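Local coordinates for protein TetR family transcriptional regulator (Rhodococcus erythropolis, PDB 4ZA6) that probably represses qsdA, and with it the breakdown of N-acyl-homoserine lactone quorum-sensing signals, by binding DNA as a TetR-family regulator, at residues I11-S16 with E31-G36; A15-Y18 with P23-M26; Q144-A149 with A178-V183; E76-V81 with Q129-A134. All blocks are in the same frame, centred on the assembly; numbering follows the deposited sequence.

Contact 1 (I11-S16 with E31-G36)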
loop_
_atom_site.group_PDB
_atom_site.type_symbol
_atom_site.label_atom_id
_atom_site.label_comp_id
_atom_site.label_asym_id
_atom_site.label_seq_id
_atom_site.Cartn_x
_atom_site.Cartn_y
_atom_site.Cartn_z
ATOM N N ILE A 11 -14.042 7.119 8.026
ATOM C CA ILE A 11 -12.706 6.553 7.759
ATOM C C ILE A 11 -11.785 6.750 8.959
ATOM O O ILE A 11 -11.083 5.815 9.347
ATOM C CB ILE A 11 -12.078 7.094 6.451
ATOM C CG1 ILE A 11 -13.024 6.896 5.246
ATOM C CG2 ILE A 11 -10.670 6.487 6.202
ATOM C CD1 ILE A 11 -12.656 7.764 4.042
ATOM N N ASP A 12 -11.805 7.955 9.563
ATOM C CA ASP A 12 -10.981 8.234 10.728
ATOM C C ASP A 12 -11.271 7.282 11.879
ATOM O O ASP A 12 -10.333 6.823 12.538
ATOM C CB ASP A 12 -11.126 9.696 11.178
ATOM C CG ASP A 12 -10.493 10.704 10.237
ATOM O OD1 ASP A 12 -9.866 10.279 9.235
ATOM O OD2 ASP A 12 -10.603 11.916 10.508
ATOM N N THR A 13 -12.559 6.980 12.115
ATOM C CA THR A 13 -12.987 6.073 13.178
ATOM C C THR A 13 -12.568 4.655 12.845
ATOM O O THR A 13 -12.023 3.970 13.703
ATOM C CB THR A 13 -14.494 6.280 13.502
ATOM O OG1 THR A 13 -14.732 7.683 13.747
ATOM C CG2 THR A 13 -14.950 5.477 14.708
ATOM N N ALA A 14 -12.790 4.228 11.595
ATOM C CA ALA A 14 -12.400 2.890 11.107
ATOM C C ALA A 14 -10.864 2.697 11.182
ATOM O O ALA A 14 -10.410 1.650 11.619
ATOM C CB ALA A 14 -12.899 2.689 9.694
ATOM N N ALA A 15 -10.086 3.743 10.843
ATOM C CA ALA A 15 -8.621 3.774 10.921
ATOM C C ALA A 15 -8.144 3.626 12.370
ATOM O O ALA A 15 -7.162 2.918 12.599
ATOM C CB ALA A 15 -8.085 5.069 10.314
ATOM N N SER A 16 -8.857 4.229 13.354
ATOM C CA SER A 16 -8.478 4.077 14.770
ATOM C C SER A 16 -8.656 2.627 15.256
ATOM O O SER A 16 -7.865 2.151 16.061
ATOM C CB SER A 16 -9.209 5.078 15.673
ATOM O OG SER A 16 -10.433 4.599 16.211
ATOM N N GLU A 31 -22.348 2.541 15.664
ATOM C CA GLU A 31 -22.675 3.013 17.016
ATOM C C GLU A 31 -21.742 4.162 17.415
ATOM O O GLU A 31 -22.221 5.170 17.904
ATOM C CB GLU A 31 -22.612 1.846 18.038
ATOM C CG GLU A 31 -22.933 2.224 19.479
ATOM C CD GLU A 31 -23.459 1.071 20.312
ATOM O OE1 GLU A 31 -22.659 0.395 21.000
ATOM O OE2 GLU A 31 -24.690 0.847 20.275
ATOM N N ARG A 32 -20.421 4.029 17.164
ATOM C CA ARG A 32 -19.439 5.099 17.464
ATOM C C ARG A 32 -19.739 6.398 16.701
ATOM O O ARG A 32 -19.574 7.491 17.248
ATOM C CB ARG A 32 -18.004 4.637 17.168
ATOM C CG ARG A 32 -17.407 3.770 18.260
ATOM C CD ARG A 32 -16.010 3.360 17.891
ATOM N NE ARG A 32 -15.458 2.408 18.850
ATOM C CZ ARG A 32 -14.203 1.974 18.834
ATOM N NH1 ARG A 32 -13.350 2.427 17.929
ATOM N NH2 ARG A 32 -13.787 1.106 19.744
ATOM N N LEU A 33 -20.201 6.271 15.453
ATOM C CA LEU A 33 -20.566 7.413 14.615
ATOM C C LEU A 33 -21.921 8.024 14.951
ATOM O O LEU A 33 -22.211 9.157 14.546
ATOM C CB LEU A 33 -20.536 7.008 13.141
ATOM C CG LEU A 33 -19.157 6.833 12.511
ATOM C CD1 LEU A 33 -19.280 6.173 11.170
ATOM C CD2 LEU A 33 -18.442 8.173 12.345
ATOM N N GLY A 34 -22.744 7.269 15.667
ATOM C CA GLY A 34 -24.097 7.668 16.003
ATOM C C GLY A 34 -25.002 7.569 14.789
ATOM O O GLY A 34 -25.927 8.374 14.636
ATOM N N VAL A 35 -24.737 6.583 13.915
ATOM C CA VAL A 35 -25.550 6.372 12.707
ATOM C C VAL A 35 -26.103 4.940 12.628
ATOM O O VAL A 35 -25.558 4.034 13.239
ATOM C CB VAL A 35 -24.844 6.771 11.379
ATOM C CG1 VAL A 35 -24.459 8.242 11.375
ATOM C CG2 VAL A 35 -23.627 5.883 11.093
ATOM N N GLY A 36 -27.153 4.769 11.837
ATOM C CA GLY A 36 -27.747 3.470 11.574
ATOM C C GLY A 36 -26.885 2.725 10.581
ATOM O O GLY A 36 -26.140 3.342 9.813
HETATM O O HOH W 1 -10.415 2.365 18.333
#
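Thr13 and Arg32 mark the nearest approach of the two backbones, their CA atoms 7.8 Å apart. Residues 11-16 are the interior of a helix, whereas 31-36 comprise the last turn of a shorter helix and the turn that follows it. Gly34 closes that helix in a Schellman motif at a positive phi of 74°, and Gly36 is already the N-cap of the next helix. Thr13 shows a different branch to each neighbour. Its CG2 methyl lies against the aliphatic part of the arginine, 4.0 Å from Arg32 CB and equally far from Arg32 CD, where the two side chains run at a slant to each other. Because chi1 is -52°, OG1 stands beside its own backbone N, where it hydrogen-bonds back to Arg9 O; across the gap it has only van der Waals contact with Leu33, whose CD2 is 4.0 Å from Thr13 OG1. The extended chain of Arg32 carries its guanidinium to Ser16. A water bridges the two, accepting a hydrogen bond from Arg32 NH1 at 3.0 Å and lying 3.1 Å from Ser16 OG, while Arg32 NH2 forms a salt bridge with Glu22. Helices 26-33 and 37-44 make up the helix-turn-helix expected of a TetR-type DNA-binding domain. Leu33 also packs on Leu40 of helix 37-44, and helix 4-19 turns Ile11 and Ala14 away from this contact, onto helix 47-69.

Contact 2 (A15-Y18 with P23-M26); sequences ASMY and PLDM
Met17 supplies the reach that joins the helix of 15-18 to the loop 23-26, whose nearest CA, that of Leu24, lies 6.5 Å from Met17 CA. At the base of the side chain, Met17 CB packs on a leucine methyl, Leu24 CD1, at 4.2 Å. The next atom, CG, borders the guanidinium of Arg32, which comes in from helix 26-33. SD passes beside the same leucine, with Leu24 CD1 4.4 Å from Met17 SD. There the chain bends, chi3 being 86°, and the bend delivers the terminal methyl to the loop backbone. Met17 CE sits 3.5 Å from Pro23 O and also 3.6 Å from Asp25 N. These are the two polar atoms that pair with each other in a weak hydrogen bond around Leu24, so the thioether methyl covers the bond from one side. The Asp25 side chain turns elsewhere: its OD1 accepts from Leu28 N and, more weakly, from Ser27 N. The loop thus combines an inverse gamma turn centred on Leu24 with an aspartate N-cap, and it introduces helix 26-33, the first helix of the helix-turn-helix in this TetR-family DNA-binding domain.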
loop_
_atom_site.group_PDB
_atom_site.type_symbol
_atom_site.label_atom_id
_atom_site.label_comp_id
_atom_site.label_asym_id
_atom_site.label_seq_id
_atom_site.Cartn_x
_atom_site.Cartn_y
_atom_site.Cartn_z
ATOM N N ALA A 15 -10.086 3.743 10.843
ATOM C CA ALA A 15 -8.621 3.774 10.921
ATOM C C ALA A 15 -8.144 3.626 12.370
ATOM O O ALA A 15 -7.162 2.918 12.599
ATOM C CB ALA A 15 -8.085 5.069 10.314
ATOM N N SER A 16 -8.857 4.229 13.354
ATOM C CA SER A 16 -8.478 4.077 14.770
ATOM C C SER A 16 -8.656 2.627 15.256
ATOM O O SER A 16 -7.865 2.151 16.061
ATOM C CB SER A 16 -9.209 5.078 15.673
ATOM O OG SER A 16 -10.433 4.599 16.211
ATOM N N MET A 17 -9.682 1.929 14.747
ATOM C CA MET A 17 -9.941 0.531 15.062
ATOM C C MET A 17 -8.808 -0.334 14.504
ATOM O O MET A 17 -8.324 -1.208 15.213
ATOM C CB MET A 17 -11.295 0.087 14.489
ATOM C CG MET A 17 -12.481 0.698 15.205
ATOM S SD MET A 17 -14.040 0.465 14.301
ATOM C CE MET A 17 -14.510 -1.130 14.901
ATOM N N TYR A 18 -8.348 -0.050 13.264
ATOM C CA TYR A 18 -7.233 -0.766 12.620
ATOM C C TYR A 18 -5.949 -0.566 13.437
ATOM O O TYR A 18 -5.326 -1.546 13.831
ATOM C CB TYR A 18 -7.047 -0.332 11.149
ATOM C CG TYR A 18 -5.759 -0.821 10.499
ATOM C CD1 TYR A 18 -5.531 -2.176 10.285
ATOM C CD2 TYR A 18 -4.788 0.080 10.070
ATOM C CE1 TYR A 18 -4.344 -2.631 9.709
ATOM C CE2 TYR A 18 -3.594 -0.358 9.500
ATOM C CZ TYR A 18 -3.378 -1.717 9.316
ATOM O OH TYR A 18 -2.213 -2.147 8.732
ATOM N N PRO A 23 -10.856 -5.670 15.172
ATOM C CA PRO A 23 -11.457 -5.955 13.862
ATOM C C PRO A 23 -12.466 -4.870 13.474
ATOM O O PRO A 23 -13.011 -4.200 14.351
ATOM C CB PRO A 23 -12.128 -7.318 14.071
ATOM C CG PRO A 23 -12.406 -7.390 15.545
ATOM C CD PRO A 23 -11.247 -6.677 16.184
ATOM N N LEU A 24 -12.693 -4.672 12.171
ATOM C CA LEU A 24 -13.613 -3.638 11.684
ATOM C C LEU A 24 -15.082 -4.056 11.777
ATOM O O LEU A 24 -15.698 -4.422 10.774
ATOM C CB LEU A 24 -13.254 -3.210 10.255
ATOM C CG LEU A 24 -13.434 -1.744 9.928
ATOM C CD1 LEU A 24 -12.281 -0.933 10.512
ATOM C CD2 LEU A 24 -13.460 -1.538 8.420
ATOM N N ASP A 25 -15.654 -3.939 12.972
ATOM C CA ASP A 25 -17.039 -4.289 13.257
ATOM C C ASP A 25 -17.924 -3.130 12.838
ATOM O O ASP A 25 -17.888 -2.079 13.471
ATOM C CB ASP A 25 -17.193 -4.578 14.761
ATOM C CG ASP A 25 -18.511 -5.208 15.170
ATOM O OD1 ASP A 25 -19.571 -4.688 14.762
ATOM O OD2 ASP A 25 -18.483 -6.190 15.939
ATOM N N MET A 26 -18.695 -3.318 11.745
ATOM C CA MET A 26 -19.579 -2.307 11.151
ATOM C C MET A 26 -20.682 -1.830 12.079
ATOM O O MET A 26 -21.051 -0.652 12.025
ATOM C CB MET A 26 -20.107 -2.735 9.772
ATOM C CG MET A 26 -19.029 -2.902 8.719
ATOM S SD MET A 26 -17.930 -1.461 8.462
ATOM C CE MET A 26 -18.614 -0.794 6.979
#

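Contact 3 (Q144-A149 with A178-V183)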
loop_
_atom_site.group_PDB
_atom_site.type_symbol
_atom_site.label_atom_id
_atom_site.label_comp_id
_atom_site.label_asym_id
_atom_site.label_seq_id
_atom_site.Cartn_x
_atom_site.Cartn_y
_atom_site.Cartn_z
ATOM N N GLN A 144 2.639 5.579 -15.559
ATOM C CA GLN A 144 1.400 4.913 -15.148
ATOM C C GLN A 144 1.523 3.432 -15.409
ATOM O O GLN A 144 1.183 2.632 -14.536
ATOM C CB GLN A 144 0.155 5.493 -15.884
ATOM C CG GLN A 144 -0.267 6.904 -15.431
ATOM C CD GLN A 144 0.678 8.021 -15.861
ATOM O OE1 GLN A 144 1.250 8.030 -16.972
ATOM N NE2 GLN A 144 0.878 8.986 -14.971
ATOM N N VAL A 145 2.041 3.066 -16.598
ATOM C CA VAL A 145 2.281 1.663 -16.985
ATOM C C VAL A 145 3.368 1.038 -16.080
ATOM O O VAL A 145 3.169 -0.049 -15.527
ATOM C CB VAL A 145 2.604 1.515 -18.511
ATOM C CG1 VAL A 145 3.120 0.110 -18.839
ATOM C CG2 VAL A 145 1.370 1.837 -19.350
ATOM N N LEU A 146 4.494 1.733 -15.904
ATOM C CA LEU A 146 5.575 1.210 -15.055
ATOM C C LEU A 146 5.237 1.160 -13.554
ATOM O O LEU A 146 5.664 0.235 -12.878
ATOM C CB LEU A 146 6.887 1.954 -15.290
ATOM C CG LEU A 146 7.430 1.923 -16.699
ATOM C CD1 LEU A 146 8.539 2.899 -16.819
ATOM C CD2 LEU A 146 7.918 0.532 -17.089
ATOM N N GLY A 147 4.486 2.143 -13.064
ATOM C CA GLY A 147 4.039 2.228 -11.672
ATOM C C GLY A 147 3.147 1.050 -11.317
ATOM O O GLY A 147 3.369 0.384 -10.309
ATOM N N GLU A 148 2.148 0.759 -12.169
ATOM C CA GLU A 148 1.255 -0.388 -12.009
ATOM C C GLU A 148 2.059 -1.708 -12.066
ATOM O O GLU A 148 1.837 -2.592 -11.237
ATOM C CB GLU A 148 0.136 -0.343 -13.082
ATOM C CG GLU A 148 -0.777 -1.558 -13.115
ATOM C CD GLU A 148 -1.711 -1.799 -11.945
ATOM O OE1 GLU A 148 -1.848 -0.910 -11.076
ATOM O OE2 GLU A 148 -2.332 -2.884 -11.917
ATOM N N ALA A 149 3.028 -1.808 -13.005
ATOM C CA ALA A 149 3.872 -2.998 -13.173
ATOM C C ALA A 149 4.749 -3.256 -11.940
ATOM O O ALA A 149 4.836 -4.395 -11.495
ATOM C CB ALA A 149 4.736 -2.861 -14.412
ATOM N N ALA A 178 14.639 -3.212 -10.054
ATOM C CA ALA A 178 15.894 -2.925 -10.775
ATOM C C ALA A 178 15.773 -3.364 -12.243
ATOM O O ALA A 178 15.982 -2.555 -13.134
ATOM C CB ALA A 178 17.052 -3.662 -10.126
ATOM N N LEU A 179 15.363 -4.631 -12.478
ATOM C CA LEU A 179 15.154 -5.205 -13.813
ATOM C C LEU A 179 14.145 -4.408 -14.610
ATOM O O LEU A 179 14.386 -4.134 -15.774
ATOM C CB LEU A 179 14.697 -6.668 -13.680
ATOM C CG LEU A 179 14.364 -7.423 -14.953
ATOM C CD1 LEU A 179 15.641 -7.797 -15.748
ATOM C CD2 LEU A 179 13.539 -8.652 -14.631
ATOM N N LEU A 180 13.036 -3.991 -13.986
ATOM C CA LEU A 180 12.043 -3.170 -14.668
ATOM C C LEU A 180 12.611 -1.786 -15.048
ATOM O O LEU A 180 12.265 -1.254 -16.095
ATOM C CB LEU A 180 10.789 -3.004 -13.805
ATOM C CG LEU A 180 9.498 -3.075 -14.600
ATOM C CD1 LEU A 180 8.862 -4.430 -14.483
ATOM C CD2 LEU A 180 8.532 -1.966 -14.203
ATOM N N LEU A 181 13.500 -1.232 -14.218
ATOM C CA LEU A 181 14.116 0.077 -14.458
ATOM C C LEU A 181 15.337 0.006 -15.404
ATOM O O LEU A 181 15.922 1.038 -15.734
ATOM C CB LEU A 181 14.541 0.715 -13.123
ATOM C CG LEU A 181 13.480 0.992 -12.058
ATOM C CD1 LEU A 181 14.120 1.545 -10.792
ATOM C CD2 LEU A 181 12.365 1.893 -12.563
ATOM N N GLY A 182 15.750 -1.199 -15.774
ATOM C CA GLY A 182 16.903 -1.396 -16.634
ATOM C C GLY A 182 18.236 -1.230 -15.917
ATOM O O GLY A 182 19.226 -0.883 -16.559
ATOM N N VAL A 183 18.281 -1.464 -14.589
ATOM C CA VAL A 183 19.533 -1.357 -13.804
ATOM C C VAL A 183 19.943 -2.687 -13.172
ATOM O O VAL A 183 19.137 -3.595 -13.069
ATOM C CB VAL A 183 19.558 -0.204 -12.765
ATOM C CG1 VAL A 183 19.454 1.150 -13.446
ATOM C CG2 VAL A 183 18.494 -0.381 -11.685
#
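Leu180 joins Leu146 and Ala149 in a helix-helix contact of the all-helical C-terminal domain of this TetR-family protein, linking the start of helix 143-158 to the end of helix 170-181. In many TetR relatives the last helices of this domain pair with those of a second subunit to make a four-helix dimer interface; the contact described here lies within one chain, partly buried between its helices 143-158 and 170-181. The backbones come closest at Leu146 and Leu180, whose CA atoms are 7.8 Å apart. Helix 170-181 ends just past this point in a Schellman motif, with Gly182 at a positive phi of 77° and Val183 N hydrogen-bonded to Ala178 O at 2.9 Å. The apolar contact is gathered on one methyl, Leu180 CD2, which enters between the side chains of two successive turns of the partner helix. The two leucine side chains run antiparallel alongside one another. Beyond the two segments, Leu180 continues onto Leu150 and Ile153 farther along helix 143-158, while Leu146 packs on Leu128 of helix 115-133 and on Ile139 and Leu141. In Leu180 a chi1 of -140°, away from a staggered value, goes with CD2 reaching the partner helix. There CD2 lies 3.9 Å from each of three atoms: Leu146 CD2, Ala149 CB and the backbone oxygen Leu146 O.

Contact 4 (E76-V81 with Q129-A134); sequences EYILDV and QSQVDA
Tyr77 and Gln131 meet where the amide end of the glutamine comes to one side of the phenol ring. Gln131 NE2 is 3.6 Å from Tyr77 CD2 and 3.8 Å from Tyr77 CE2; the approach is oblique, with ring and amide planes 32° apart. Nearer the backbone, the methylene Gln131 CG touches Ile78 CD1 at 4.1 Å, so the glutamine offers its aliphatic part to one residue and its amide to the other. A bend at chi2, -55°, turns the amide toward the ring. The next shell holds these groups in position. Val81 CG2 lies over one face of the Tyr77 ring, toward the rim, 3.7 Å above the ring plane; Tyr77 OH hydrogen-bonds to Met67 O, and Gln131 OE1 accepts from Gly74 N. Were Tyr77 replaced by an alanine, Met67 O would probably lose its hydroxyl partner and the amide of Gln131 the ring beside it. Ile78 goes on to Ile127 and Leu128 of helix 115-133 and to Leu181 of helix 170-181. The contact is thus a helix-on-helix pairing, 74-90 against 115-133, within the all-helical TetR-type C-terminal domain.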
loop_
_atom_site.group_PDB
_atom_site.type_symbol
_atom_site.label_atom_id
_atom_site.label_comp_id
_atom_site.label_asym_id
_atom_site.label_seq_id
_atom_site.Cartn_x
_atom_site.Cartn_y
_atom_site.Cartn_z
ATOM N N GLU A 76 18.376 4.562 -8.126
ATOM C CA GLU A 76 18.860 4.323 -6.763
ATOM C C GLU A 76 17.896 4.898 -5.709
ATOM O O GLU A 76 17.695 4.274 -4.660
ATOM C CB GLU A 76 20.321 4.791 -6.570
ATOM C CG GLU A 76 20.763 5.969 -7.412
ATOM C CD GLU A 76 21.420 5.697 -8.748
ATOM O OE1 GLU A 76 22.639 5.413 -8.771
ATOM O OE2 GLU A 76 20.726 5.827 -9.780
ATOM N N TYR A 77 17.255 6.046 -6.024
ATOM C CA TYR A 77 16.258 6.694 -5.149
ATOM C C TYR A 77 14.993 5.862 -5.132
ATOM O O TYR A 77 14.424 5.660 -4.057
ATOM C CB TYR A 77 15.965 8.137 -5.610
ATOM C CG TYR A 77 14.781 8.804 -4.940
ATOM C CD1 TYR A 77 14.918 9.445 -3.714
ATOM C CD2 TYR A 77 13.531 8.824 -5.552
ATOM C CE1 TYR A 77 13.834 10.072 -3.103
ATOM C CE2 TYR A 77 12.441 9.452 -4.953
ATOM C CZ TYR A 77 12.596 10.065 -3.722
ATOM O OH TYR A 77 11.528 10.685 -3.124
ATOM N N ILE A 78 14.530 5.398 -6.321
ATOM C CA ILE A 78 13.320 4.587 -6.449
ATOM C C ILE A 78 13.509 3.297 -5.671
ATOM O O ILE A 78 12.621 2.900 -4.925
ATOM C CB ILE A 78 12.955 4.338 -7.937
ATOM C CG1 ILE A 78 12.610 5.673 -8.656
ATOM C CG2 ILE A 78 11.802 3.331 -8.052
ATOM C CD1 ILE A 78 12.909 5.683 -10.173
ATOM N N LEU A 79 14.706 2.679 -5.791
ATOM C CA LEU A 79 15.025 1.473 -5.047
ATOM C C LEU A 79 14.990 1.726 -3.546
ATOM O O LEU A 79 14.430 0.917 -2.807
ATOM C CB LEU A 79 16.359 0.855 -5.489
ATOM C CG LEU A 79 16.316 0.042 -6.789
ATOM C CD1 LEU A 79 17.751 -0.322 -7.245
ATOM C CD2 LEU A 79 15.566 -1.263 -6.610
ATOM N N ASP A 80 15.520 2.855 -3.108
ATOM C CA ASP A 80 15.506 3.210 -1.693
ATOM C C ASP A 80 14.082 3.409 -1.152
ATOM O O ASP A 80 13.778 2.935 -0.058
ATOM C CB ASP A 80 16.357 4.454 -1.441
ATOM C CG ASP A 80 16.666 4.694 0.021
ATOM O OD1 ASP A 80 16.623 3.721 0.811
ATOM O OD2 ASP A 80 17.034 5.813 0.358
ATOM N N VAL A 81 13.226 4.127 -1.893
ATOM C CA VAL A 81 11.823 4.372 -1.475
ATOM C C VAL A 81 11.117 3.018 -1.283
ATOM O O VAL A 81 10.521 2.798 -0.231
ATOM C CB VAL A 81 11.057 5.254 -2.499
ATOM C CG1 VAL A 81 9.549 5.224 -2.256
ATOM C CG2 VAL A 81 11.580 6.693 -2.490
ATOM N N GLN A 129 7.553 9.949 -12.681
ATOM C CA GLN A 129 7.431 11.186 -13.450
ATOM C C GLN A 129 8.372 12.253 -12.920
ATOM O O GLN A 129 9.006 12.924 -13.723
ATOM C CB GLN A 129 5.978 11.687 -13.478
ATOM C CG GLN A 129 5.751 12.916 -14.375
ATOM C CD GLN A 129 5.979 12.635 -15.843
ATOM O OE1 GLN A 129 6.940 13.114 -16.458
ATOM N NE2 GLN A 129 5.100 11.846 -16.438
ATOM N N SER A 130 8.487 12.401 -11.590
ATOM C CA SER A 130 9.388 13.400 -10.999
ATOM C C SER A 130 10.838 13.089 -11.337
ATOM O O SER A 130 11.583 14.009 -11.661
ATOM C CB SER A 130 9.156 13.571 -9.497
ATOM O OG SER A 130 9.502 12.422 -8.739
ATOM N N GLN A 131 11.225 11.804 -11.327
ATOM C CA GLN A 131 12.587 11.394 -11.701
ATOM C C GLN A 131 12.885 11.649 -13.178
ATOM O O GLN A 131 14.001 12.020 -13.506
ATOM C CB GLN A 131 12.883 9.933 -11.287
ATOM C CG GLN A 131 12.991 9.739 -9.764
ATOM C CD GLN A 131 13.999 10.657 -9.108
ATOM O OE1 GLN A 131 15.141 10.773 -9.545
ATOM N NE2 GLN A 131 13.602 11.340 -8.056
ATOM N N VAL A 132 11.878 11.482 -14.062
ATOM C CA VAL A 132 11.973 11.753 -15.509
ATOM C C VAL A 132 12.069 13.266 -15.697
ATOM O O VAL A 132 12.913 13.735 -16.463
ATOM C CB VAL A 132 10.791 11.133 -16.314
ATOM C CG1 VAL A 132 10.693 11.718 -17.734
ATOM C CG2 VAL A 132 10.916 9.619 -16.366
ATOM N N ASP A 133 11.256 14.025 -14.942
ATOM C CA ASP A 133 11.235 15.487 -14.966
ATOM C C ASP A 133 12.563 16.098 -14.511
ATOM O O ASP A 133 12.990 17.130 -15.052
ATOM C CB ASP A 133 10.055 16.026 -14.138
ATOM C CG ASP A 133 8.688 15.854 -14.794
ATOM O OD1 ASP A 133 8.641 15.543 -16.009
ATOM O OD2 ASP A 133 7.673 16.034 -14.095
ATOM N N ALA A 134 13.242 15.426 -13.561
ATOM C CA ALA A 134 14.536 15.838 -13.012
ATOM C C ALA A 134 15.724 15.440 -13.918
ATOM O O ALA A 134 16.872 15.710 -13.573
ATOM C CB ALA A 134 14.711 15.221 -11.635
#

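The four contacts fall into two groups on opposite sides of the chain's centre. Contacts 1 and 2, centres 8 Å apart, start from the same stretch of helix 4-19, share Ala15 and Ser16, and touch through Ala14 O and Leu24 CD1, together setting helix 26-33 against it. Both close before contact 4 opens, and contact 4 closes before contact 3 opens. Contacts 3 and 4, centres 11 Å apart, adjoin in the C-terminal domain. Contacts 2 and 4 come no nearer than about 16 Å between nearest atoms. Helix 47-69 spans the gap, from Ala14 at one end to contact 4 at the other, consistent with the TetR plan of separate DNA-binding and regulatory domains.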